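Local coordinates for uncharacterized protein (Acinetobacter baumannii, PDB 5D66) that is of unknown function but folds as an ankyrin repeat domain, a type of helical repeat scaffold that commonly mediates binding to other proteins, at residues M9-D14 with M41-A46; L28-A31 with S37-L40; L55-A60 with L89-D94; L158-G163 with K190-A195. One frame throughout, in Å; residues are numbered along the deposited sequence. Where two conformers were deposited one is given.

The four contacts sample an elongated stack of ankyrin helices. Interactions 1 to 3 cluster toward its N-terminal end, and interaction 4 lies near the C-terminus. Interactions 1 and 2 share helix 39-45, and their centres are 10 Å apart. Ser37 OG meets Arg45 NH2 between them, at 2.9 Å, in a probable hydrogen bond. Interaction 3 follows on helix 49-57, with its centre 12 Å from that of interaction 2. There Ile29 CD1 packs on Ala58 CB at 3.5 Å. Interaction 4 stands apart, its centre 33 Å from that of interaction 3 and 41 Å from that of interaction 2. No active site or ligand is assigned to this protein, whose function is unknown.

Interaction 1 of 4, residues M9-D14 with M41-A46; sequences MAAAND and MVATRA
Ala11 and Ala43 face each other where the segments 9-14 and 41-46 come closest. Their CA atoms are only 5.0 Å apart. Such an approach is possible because both side chains are single methyls. The CB of Ala11 lies 4.2 Å from the CB of Ala43. The Ala11 carbonyl O also rests against the backbone of Ala43, 4.0 Å from its CA. Both alanines are buried. This close pairing of small residues belongs to the ankyrin stack, where helix 6-12 lies beside helix 39-45, the next but one in the chain. On the more exposed side, Ala12 meets Val42. Here one methyl touches one branch, Ala12 CB to Val42 CG1 at 3.7 Å. Val42 CG1 is anti to its own backbone N (chi1 172°), which carries it toward helix 6-12. The contact thins toward the C-terminal end of helix 39-45. Ala46 is exposed, and its side chain comes no nearer than 4.6 Å. At Asp14 the chain leaves helix 6-12 through a Schellman motif with positive phi. Asp14 OD1 then accepts a hydrogen bond from Ala51 N, at the start of helix 49-57. Asn48 ND2 bonds to Ala11 O and, weakly, to Ala12 O.

Interaction 2 of 4, residues L28-A31 with S37-L40; sequences LIDA and STAL
This is a largely water-mediated contact between a tight turn and the start of a helix. It sits in the long loop that leads from helix 16-23 to helix 39-45. Leu28 to Ala31 form a type I beta turn, and Thr38 is the N-cap residue of helix 39-45. No direct hydrogen bond joins the two segments. The direct touching is mainly between Asp30 and Thr38, whose side chains lie side by side and point the same way. Asp30 OD1 is 3.8 Å from Thr38 CB, and the Asp30 carbonyl O is 3.7 Å from the methyl CG2. Three waters make the polar links. One takes the N-H of Leu40 at 2.9 Å and donates to Ile29 O and Asp30 OD1. A second takes the N-H of Ala39 at 2.8 Å and donates to Ile29 O and Ala31 O. The third accepts from Thr38 OG1 at 2.8 Å and donates to Asp30 OD1. Two first-turn N-H groups of the helix thus reach the turn through water. Thr38 OG1 lies between its backbone N and carbonyl carbon (chi1 70°), from where it caps Met41 N. The other carboxylate oxygen, Asp30 OD2, accepts from Asp61 N and ties the turn to the loop that follows helix 49-57. Ser37 OG pairs with Thr35 OG1. The run Thr38-Ala39-Leu40-Met41 is consistent with the Thr-Pro-Leu-His position of the ankyrin consensus, where a capping threonine opens the helix.

Interaction 3 of 4, residues L55-A60 with L89-D94; sequences LIEAGA and LMHGAD
Ile56 meets the ring of His91 in the apolar part of this contact. The CG2 branch of Ile56 does the touching, 3.4 Å from His91 CG and 3.5 Å from His91 CD2. CG2 is anti to its backbone N, and the two side chains meet at a slant. Ile56 is buried and also packs on Leu40 of helix 39-45. The polar part lies on the exposed side. Glu57 starts out away from the other segment, but its chain bends at chi2 (-61°) and brings the carboxylate back to the ring. Glu57 OE2 lies 3.1 Å from His91 NE2, with the carboxylate and ring planes at 90°. A water in the plane of the ring, at its edge, bridges the same two atoms. It donates to Glu57 OE2 at 2.7 Å and lies 3.0 Å from His91 NE2. The backbones belong to matching ends of helices 49-57 and 82-90, each followed, one residue on, by the Gly-Ala-Asp sequence common in ankyrin repeats. Gly59 closes the first in a Schellman motif, with Gly59 N bonded to Ile56 O and Ala60 N to Leu55 O. At the backbone, a second water lies 2.8 Å from His91 O and weakly near Ala60 O; with more acceptors in reach than protons, it cannot serve all at once. Asn63, from the loop after helix 49-57, bonds through ND2 to Gly92 O and through OD1 to Asp94 N.

Interaction 4 of 4, residues L158-G163 with K190-A195; sequences LLLKAG and KLLLVA
Leu160 reaches out from helix 150-162 and inserts its forked end against the last turn of helix 186-194. Its two methyls do different work. CD1 points at the backbone, 3.5 Å from Leu191 O, and also touches Leu191 CB at 4.0 Å. CD2 turns toward the end of the helix and meets Ala195 CB at 3.9 Å. The side chain is thus seated over the residues from Leu191 to Ala195, one turn of helix. Its CG is anti to its own carbonyl carbon (chi1 -67°), and CB already heads for the other helix. Leu192 comes in differently. Its CB bond leaves away from Leu160, but the end of the chain returns. Leu192 CD2 lies 4.0 Å from Leu160 CD1 and 4.1 Å from Leu160 CD2, so one methyl of Leu192 rests against both branches. The two leucine side chains cross at about a right angle. The contact is wholly apolar between side chains, with no hydrogen bond between the segments. Leu191 O, beside Leu160 CD1, accepts the backbone N-H of Ala195. Gly163, just past helix 150-162, has positive phi, and its N bonds back to Leu160 O as part of a Schellman motif. Both main leucines also pack on helix 138-144, Leu160 on Leu139 and Leu192 on Leu139 and Ile143. Leu192 touches Pro176 and Ala180 of helix 176-183 as well, and Leu158 packs on helix 115-124, the next but one before its own in the chain, so the contact continues the all-helical ankyrin stack toward its C-terminal end.

Interaction 1 of 4, residues M9-D14 with M41-A46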
loop_
_atom_site.group_PDB
_atom_site.type_symbol
_atom_site.label_atom_id
_atom_site.label_comp_id
_atom_site.label_asym_id
_atom_site.label_seq_id
_atom_site.Cartn_x
_atom_site.Cartn_y
_atom_site.Cartn_z
HETATM N N MSE A 9 -15.101 16.321 8.568
HETATM C CA MSE A 9 -15.110 17.435 7.610
HETATM C C MSE A 9 -13.806 18.226 7.707
HETATM O O MSE A 9 -13.197 18.624 6.698
HETATM C CB MSE A 9 -16.295 18.376 7.866
HETATM C CG MSE A 9 -16.350 19.540 6.809
HETATM SE SE MSE A 9 -16.931 18.874 5.018
HETATM C CE MSE A 9 -15.481 18.973 3.850
ATOM N N ALA A 10 -13.345 18.457 8.923
ATOM C CA ALA A 10 -12.084 19.185 9.124
ATOM C C ALA A 10 -10.916 18.418 8.479
ATOM O O ALA A 10 -10.064 18.994 7.811
ATOM C CB ALA A 10 -11.834 19.447 10.577
ATOM N N ALA A 11 -10.928 17.111 8.646
ATOM C CA ALA A 11 -9.926 16.228 8.042
ATOM C C ALA A 11 -9.974 16.260 6.516
ATOM O O ALA A 11 -8.939 16.342 5.865
ATOM C CB ALA A 11 -10.091 14.811 8.571
ATOM N N ALA A 12 -11.173 16.246 5.959
ATOM C CA ALA A 12 -11.328 16.347 4.519
ATOM C C ALA A 12 -10.790 17.671 3.968
ATOM O O ALA A 12 -10.291 17.734 2.847
ATOM C CB ALA A 12 -12.784 16.227 4.138
ATOM N N ASN A 13 -10.894 18.722 4.761
ATOM C CA ASN A 13 -10.472 20.057 4.373
ATOM C C ASN A 13 -9.027 20.374 4.706
ATOM O O ASN A 13 -8.565 21.473 4.404
ATOM C CB ASN A 13 -11.391 21.083 5.022
ATOM C CG ASN A 13 -12.725 21.181 4.365
ATOM O OD1 ASN A 13 -12.913 20.755 3.212
ATOM N ND2 ASN A 13 -13.644 21.839 5.054
ATOM N N ASP A 14 -8.326 19.443 5.338
ATOM C CA ASP A 14 -6.938 19.712 5.786
ATOM C C ASP A 14 -6.898 20.927 6.728
ATOM O O ASP A 14 -5.902 21.666 6.796
ATOM C CB ASP A 14 -5.958 19.916 4.625
ATOM C CG ASP A 14 -4.559 19.463 4.995
ATOM O OD1 ASP A 14 -4.372 18.520 5.796
ATOM O OD2 ASP A 14 -3.597 20.107 4.482
HETATM N N MSE A 41 -8.962 8.091 7.948
HETATM C CA MSE A 41 -9.236 7.496 6.640
HETATM C C MSE A 41 -9.664 8.576 5.647
HETATM O O MSE A 41 -9.169 8.602 4.499
HETATM C CB MSE A 41 -10.252 6.406 6.756
HETATM C CG MSE A 41 -10.349 5.585 5.474
HETATM SE SE MSE A 41 -8.750 4.543 5.027
HETATM C CE MSE A 41 -8.171 5.439 3.430
ATOM N N VAL A 42 -10.532 9.508 6.068
ATOM C CA VAL A 42 -10.954 10.623 5.222
ATOM C C VAL A 42 -9.762 11.455 4.786
ATOM O O VAL A 42 -9.591 11.783 3.597
ATOM C CB VAL A 42 -12.008 11.459 5.938
ATOM C CG1 VAL A 42 -12.321 12.728 5.174
ATOM C CG2 VAL A 42 -13.282 10.634 6.156
ATOM N N ALA A 43 -8.875 11.802 5.720
ATOM C CA ALA A 43 -7.678 12.592 5.389
ATOM C C ALA A 43 -6.793 11.842 4.417
ATOM O O ALA A 43 -6.223 12.420 3.484
ATOM C CB ALA A 43 -6.899 12.933 6.635
ATOM N N THR A 44 -6.640 10.533 4.615
ATOM C CA THR A 44 -5.742 9.738 3.794
ATOM C C THR A 44 -6.245 9.629 2.374
ATOM O O THR A 44 -5.476 9.740 1.407
ATOM C CB THR A 44 -5.491 8.377 4.424
ATOM O OG1 THR A 44 -4.867 8.556 5.716
ATOM C CG2 THR A 44 -4.535 7.530 3.585
ATOM N N ARG A 45 -7.544 9.412 2.185
ATOM C CA ARG A 45 -8.107 9.334 0.846
ATOM C C ARG A 45 -7.828 10.619 0.043
ATOM O O ARG A 45 -7.617 10.539 -1.185
ATOM C CB ARG A 45 -9.610 9.111 0.857
ATOM C CG ARG A 45 -10.047 7.772 1.425
ATOM C CD ARG A 45 -11.532 7.676 1.401
ATOM N NE ARG A 45 -12.085 6.559 2.167
ATOM C CZ ARG A 45 -13.023 6.667 3.112
ATOM N NH1 ARG A 45 -13.556 7.820 3.435
ATOM N NH2 ARG A 45 -13.478 5.563 3.659
ATOM N N ALA A 46 -7.775 11.745 0.716
ATOM C CA ALA A 46 -7.535 13.028 0.109
ATOM C C ALA A 46 -6.048 13.393 -0.041
ATOM O O ALA A 46 -5.723 14.436 -0.609
ATOM C CB ALA A 46 -8.265 14.114 0.898
#

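Interaction 2 of 4, residues L28-A31 with S37-L40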
loop_
_atom_site.group_PDB
_atom_site.type_symbol
_atom_site.label_atom_id
_atom_site.label_comp_id
_atom_site.label_asym_id
_atom_site.label_seq_id
_atom_site.Cartn_x
_atom_site.Cartn_y
_atom_site.Cartn_z
ATOM N N LEU A 28 -13.316 10.485 21.116
ATOM C CA LEU A 28 -12.618 9.414 20.455
ATOM C C LEU A 28 -12.139 9.831 19.084
ATOM O O LEU A 28 -12.940 10.191 18.219
ATOM C CB LEU A 28 -13.556 8.269 20.301
ATOM C CG LEU A 28 -13.017 6.904 20.102
ATOM C CD1 LEU A 28 -12.290 6.421 21.416
ATOM C CD2 LEU A 28 -14.146 6.035 19.727
ATOM N N ILE A 29 -10.841 9.759 18.852
ATOM C CA ILE A 29 -10.267 10.207 17.597
ATOM C C ILE A 29 -10.751 9.419 16.392
ATOM O O ILE A 29 -10.803 9.950 15.301
ATOM C CB ILE A 29 -8.764 10.312 17.681
ATOM C CG1 ILE A 29 -8.208 11.225 16.538
ATOM C CG2 ILE A 29 -8.141 9.002 17.742
ATOM C CD1 ILE A 29 -6.825 11.662 16.778
ATOM N N ASP A 30 -11.049 8.135 16.612
ATOM C CA ASP A 30 -11.500 7.245 15.577
ATOM C C ASP A 30 -12.997 7.050 15.554
ATOM O O ASP A 30 -13.502 6.067 15.006
ATOM C CB ASP A 30 -10.760 5.908 15.633
ATOM C CG ASP A 30 -9.333 6.018 15.129
ATOM O OD1 ASP A 30 -9.043 6.817 14.251
ATOM O OD2 ASP A 30 -8.501 5.166 15.612
ATOM N N ALA A 31 -13.769 8.033 16.057
ATOM C CA ALA A 31 -15.211 8.026 15.839
ATOM C C ALA A 31 -15.544 7.803 14.367
ATOM O O ALA A 31 -14.910 8.402 13.491
ATOM C CB ALA A 31 -15.799 9.377 16.281
ATOM N N SER A 37 -16.403 5.464 8.419
ATOM C CA SER A 37 -15.025 5.899 8.180
ATOM C C SER A 37 -14.469 6.696 9.349
ATOM O O SER A 37 -15.181 7.497 9.939
ATOM C CB SER A 37 -14.955 6.762 6.913
ATOM O OG SER A 37 -15.383 6.080 5.761
ATOM N N THR A 38 -13.212 6.510 9.663
ATOM C CA THR A 38 -12.518 7.361 10.585
ATOM C C THR A 38 -12.083 8.676 9.892
ATOM O O THR A 38 -11.904 8.734 8.673
ATOM C CB THR A 38 -11.301 6.703 11.228
ATOM O OG1 THR A 38 -10.304 6.563 10.228
ATOM C CG2 THR A 38 -11.606 5.383 11.875
ATOM N N ALA A 39 -11.786 9.687 10.701
ATOM C CA ALA A 39 -11.332 10.939 10.184
ATOM C C ALA A 39 -9.957 10.773 9.518
ATOM O O ALA A 39 -9.661 11.400 8.490
ATOM C CB ALA A 39 -11.318 12.010 11.225
ATOM N N LEU A 40 -9.090 9.926 10.100
ATOM C CA LEU A 40 -7.809 9.677 9.451
ATOM C C LEU A 40 -7.997 8.997 8.085
ATOM O O LEU A 40 -7.274 9.311 7.148
ATOM C CB LEU A 40 -6.910 8.824 10.353
ATOM C CG LEU A 40 -5.574 8.399 9.716
ATOM C CD1 LEU A 40 -4.721 9.601 9.320
ATOM C CD2 LEU A 40 -4.794 7.473 10.646
HETATM O O HOH W 1 -9.226 9.262 12.964
HETATM O O HOH W 2 -12.687 9.905 13.342
HETATM O O HOH W 3 -8.139 5.781 11.793
#

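Interaction 3 of 4, residues L55-A60 with L89-D94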
loop_
_atom_site.group_PDB
_atom_site.type_symbol
_atom_site.label_atom_id
_atom_site.label_comp_id
_atom_site.label_asym_id
_atom_site.label_seq_id
_atom_site.Cartn_x
_atom_site.Cartn_y
_atom_site.Cartn_z
ATOM N N LEU A 55 -3.551 13.749 13.155
ATOM C CA LEU A 55 -4.417 12.648 13.650
ATOM C C LEU A 55 -3.603 11.445 14.131
ATOM O O LEU A 55 -3.874 10.868 15.164
ATOM C CB LEU A 55 -5.435 12.249 12.584
ATOM C CG LEU A 55 -6.496 13.335 12.277
ATOM C CD1 LEU A 55 -7.190 12.997 10.955
ATOM C CD2 LEU A 55 -7.490 13.516 13.415
ATOM N N ILE A 56 -2.577 11.110 13.344
ATOM C CA ILE A 56 -1.651 10.034 13.718
ATOM C C ILE A 56 -0.890 10.372 14.995
ATOM O O ILE A 56 -0.809 9.488 15.870
ATOM C CB ILE A 56 -0.702 9.671 12.555
ATOM C CG1 ILE A 56 -1.487 9.035 11.430
ATOM C CG2 ILE A 56 0.389 8.740 12.997
ATOM C CD1 ILE A 56 -0.748 8.917 10.112
ATOM N N GLU A 57 -0.392 11.579 15.129
ATOM C CA GLU A 57 0.324 11.929 16.348
ATOM C C GLU A 57 -0.592 11.856 17.593
ATOM O O GLU A 57 -0.142 11.551 18.695
ATOM C CB GLU A 57 0.978 13.291 16.193
ATOM C CG GLU A 57 2.195 13.291 15.291
ATOM C CD GLU A 57 3.361 12.396 15.729
ATOM O OE1 GLU A 57 3.720 12.324 16.957
ATOM O OE2 GLU A 57 3.941 11.779 14.798
ATOM N N ALA A 58 -1.890 12.113 17.387
ATOM C CA ALA A 58 -2.858 12.085 18.459
ATOM C C ALA A 58 -3.414 10.661 18.715
ATOM O O ALA A 58 -4.254 10.491 19.540
ATOM C CB ALA A 58 -3.938 13.071 18.179
ATOM N N GLY A 59 -2.946 9.668 17.970
ATOM C CA GLY A 59 -3.243 8.282 18.230
ATOM C C GLY A 59 -4.251 7.579 17.349
ATOM O O GLY A 59 -4.681 6.454 17.658
ATOM N N ALA A 60 -4.638 8.224 16.244
ATOM C CA ALA A 60 -5.568 7.566 15.320
ATOM C C ALA A 60 -4.957 6.232 14.849
ATOM O O ALA A 60 -3.745 6.107 14.565
ATOM C CB ALA A 60 -5.831 8.444 14.131
ATOM N N LEU A 89 4.009 3.830 8.955
ATOM C CA LEU A 89 5.043 2.869 9.263
ATOM C C LEU A 89 5.758 3.111 10.595
ATOM O O LEU A 89 6.265 2.212 11.199
ATOM C CB LEU A 89 6.041 2.756 8.095
ATOM C CG LEU A 89 5.492 2.206 6.789
ATOM C CD1 LEU A 89 6.514 2.378 5.670
ATOM C CD2 LEU A 89 5.180 0.767 6.932
HETATM N N MSE A 90 5.742 4.367 11.031
HETATM C CA MSE A 90 6.325 4.797 12.309
HETATM C C MSE A 90 5.301 4.689 13.458
HETATM O O MSE A 90 5.698 4.872 14.620
HETATM C CB MSE A 90 6.821 6.241 12.187
HETATM C CG MSE A 90 8.091 6.369 11.398
HETATM SE SE MSE A 90 9.590 5.363 12.120
HETATM C CE MSE A 90 9.519 5.806 13.917
ATOM N N HIS A 91 4.018 4.427 13.136
ATOM C CA HIS A 91 2.938 4.481 14.113
ATOM C C HIS A 91 2.025 3.304 13.989
ATOM O O HIS A 91 0.810 3.416 14.056
ATOM C CB HIS A 91 2.156 5.769 13.973
ATOM C CG HIS A 91 2.950 6.973 14.366
ATOM N ND1 HIS A 91 3.173 7.358 15.677
ATOM C CD2 HIS A 91 3.720 7.784 13.606
ATOM C CE1 HIS A 91 3.978 8.408 15.673
ATOM N NE2 HIS A 91 4.325 8.674 14.445
ATOM N N GLY A 92 2.606 2.127 13.851
ATOM C CA GLY A 92 1.886 0.900 14.103
ATOM C C GLY A 92 1.281 0.199 12.904
ATOM O O GLY A 92 0.502 -0.758 13.101
ATOM N N ALA A 93 1.676 0.535 11.690
ATOM C CA ALA A 93 1.137 -0.174 10.540
ATOM C C ALA A 93 1.293 -1.690 10.716
ATOM O O ALA A 93 2.366 -2.183 11.035
ATOM C CB ALA A 93 1.906 0.258 9.297
ATOM N N ASP A 94 0.195 -2.412 10.479
ATOM C CA ASP A 94 0.220 -3.869 10.547
ATOM C C ASP A 94 0.632 -4.403 9.195
ATOM O O ASP A 94 -0.160 -4.366 8.256
ATOM C CB ASP A 94 -1.167 -4.372 10.926
ATOM C CG ASP A 94 -1.256 -5.869 10.971
ATOM O OD1 ASP A 94 -0.241 -6.539 10.673
ATOM O OD2 ASP A 94 -2.350 -6.390 11.323
HETATM O O HOH W 4 6.437 10.767 14.500
HETATM O O HOH W 5 -1.909 3.356 14.624
#

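Interaction 4 of 4, residues L158-G163 with K190-A195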
loop_
_atom_site.group_PDB
_atom_site.type_symbol
_atom_site.label_atom_id
_atom_site.label_comp_id
_atom_site.label_asym_id
_atom_site.label_seq_id
_atom_site.Cartn_x
_atom_site.Cartn_y
_atom_site.Cartn_z
ATOM N N LEU A 158 14.074 -4.728 -7.537
ATOM C CA LEU A 158 13.999 -4.520 -6.071
ATOM C C LEU A 158 13.460 -5.737 -5.384
ATOM O O LEU A 158 13.993 -6.191 -4.361
ATOM C CB LEU A 158 13.081 -3.332 -5.713
ATOM C CG LEU A 158 13.616 -1.936 -6.023
ATOM C CD1 LEU A 158 12.527 -0.902 -5.693
ATOM C CD2 LEU A 158 14.832 -1.627 -5.259
ATOM N N LEU A 159 12.394 -6.285 -5.901
ATOM C CA LEU A 159 11.737 -7.480 -5.279
ATOM C C LEU A 159 12.693 -8.659 -5.247
ATOM O O LEU A 159 12.823 -9.367 -4.277
ATOM C CB LEU A 159 10.451 -7.858 -5.991
ATOM C CG LEU A 159 9.309 -6.825 -5.757
ATOM C CD1 LEU A 159 8.215 -7.071 -6.826
ATOM C CD2 LEU A 159 8.679 -6.953 -4.385
ATOM N N LEU A 160 13.344 -8.895 -6.396
ATOM C CA LEU A 160 14.249 -10.043 -6.509
ATOM C C LEU A 160 15.464 -9.863 -5.600
ATOM O O LEU A 160 15.864 -10.798 -4.885
ATOM C CB LEU A 160 14.655 -10.276 -7.942
ATOM C CG LEU A 160 13.528 -10.721 -8.872
ATOM C CD1 LEU A 160 14.066 -10.724 -10.318
ATOM C CD2 LEU A 160 12.991 -12.055 -8.502
ATOM N N LYS A 161 16.060 -8.680 -5.556
ATOM C CA LYS A 161 17.242 -8.484 -4.716
ATOM C C LYS A 161 16.858 -8.640 -3.248
ATOM O O LYS A 161 17.657 -9.153 -2.426
ATOM C CB LYS A 161 17.845 -7.103 -4.947
ATOM C CG LYS A 161 19.032 -6.724 -4.063
ATOM C CD LYS A 161 20.181 -7.717 -4.209
ATOM C CE LYS A 161 21.413 -7.271 -3.595
ATOM N NZ LYS A 161 21.289 -7.224 -2.110
ATOM N N ALA A 162 15.645 -8.239 -2.872
ATOM C CA ALA A 162 15.165 -8.367 -1.506
ATOM C C ALA A 162 14.895 -9.798 -1.112
ATOM O O ALA A 162 14.720 -10.028 0.063
ATOM C CB ALA A 162 13.949 -7.504 -1.301
ATOM N N GLY A 163 14.792 -10.708 -2.077
ATOM C CA GLY A 163 14.562 -12.087 -1.754
ATOM C C GLY A 163 13.226 -12.678 -2.142
ATOM O O GLY A 163 12.895 -13.718 -1.628
ATOM N N LYS A 190 15.751 -11.464 -18.012
ATOM C CA LYS A 190 17.143 -11.605 -17.574
ATOM C C LYS A 190 17.285 -11.456 -16.074
ATOM O O LYS A 190 18.001 -12.241 -15.447
ATOM C CB LYS A 190 18.049 -10.661 -18.300
ATOM C CG LYS A 190 18.268 -11.059 -19.770
ATOM C CD LYS A 190 19.175 -10.144 -20.538
ATOM C CE LYS A 190 20.552 -10.534 -20.387
ATOM N NZ LYS A 190 20.922 -11.726 -21.257
ATOM N N LEU A 191 16.582 -10.490 -15.474
ATOM C CA LEU A 191 16.578 -10.349 -14.032
ATOM C C LEU A 191 16.071 -11.567 -13.307
ATOM O O LEU A 191 16.658 -12.003 -12.315
ATOM C CB LEU A 191 15.696 -9.142 -13.637
ATOM C CG LEU A 191 16.242 -7.786 -14.020
ATOM C CD1 LEU A 191 15.171 -6.696 -13.940
ATOM C CD2 LEU A 191 17.430 -7.390 -13.139
ATOM N N LEU A 192 14.991 -12.171 -13.819
ATOM C CA LEU A 192 14.416 -13.383 -13.252
ATOM C C LEU A 192 15.396 -14.559 -13.326
ATOM O O LEU A 192 15.579 -15.325 -12.374
ATOM C CB LEU A 192 13.130 -13.730 -13.950
ATOM C CG LEU A 192 11.942 -12.857 -13.551
ATOM C CD1 LEU A 192 10.791 -13.049 -14.506
ATOM C CD2 LEU A 192 11.472 -13.159 -12.168
ATOM N N LEU A 193 16.001 -14.759 -14.501
ATOM C CA LEU A 193 16.929 -15.893 -14.703
ATOM C C LEU A 193 18.117 -15.814 -13.741
ATOM O O LEU A 193 18.465 -16.817 -13.147
ATOM C CB LEU A 193 17.410 -15.957 -16.140
ATOM C CG LEU A 193 16.342 -16.455 -17.131
ATOM C CD1 LEU A 193 16.806 -16.120 -18.538
ATOM C CD2 LEU A 193 15.989 -17.907 -16.958
ATOM N N VAL A 194 18.694 -14.639 -13.541
ATOM C CA VAL A 194 19.829 -14.584 -12.642
ATOM C C VAL A 194 19.387 -14.809 -11.164
ATOM O O VAL A 194 20.184 -15.256 -10.376
ATOM C CB VAL A 194 20.734 -13.311 -12.893
ATOM C CG1 VAL A 194 21.172 -13.170 -14.384
ATOM C CG2 VAL A 194 20.015 -12.061 -12.490
ATOM N N ALA A 195 18.119 -14.559 -10.837
ATOM C CA ALA A 195 17.561 -14.847 -9.530
ATOM C C ALA A 195 17.177 -16.318 -9.339
ATOM O O ALA A 195 16.666 -16.669 -8.264
ATOM C CB ALA A 195 16.322 -13.959 -9.330
#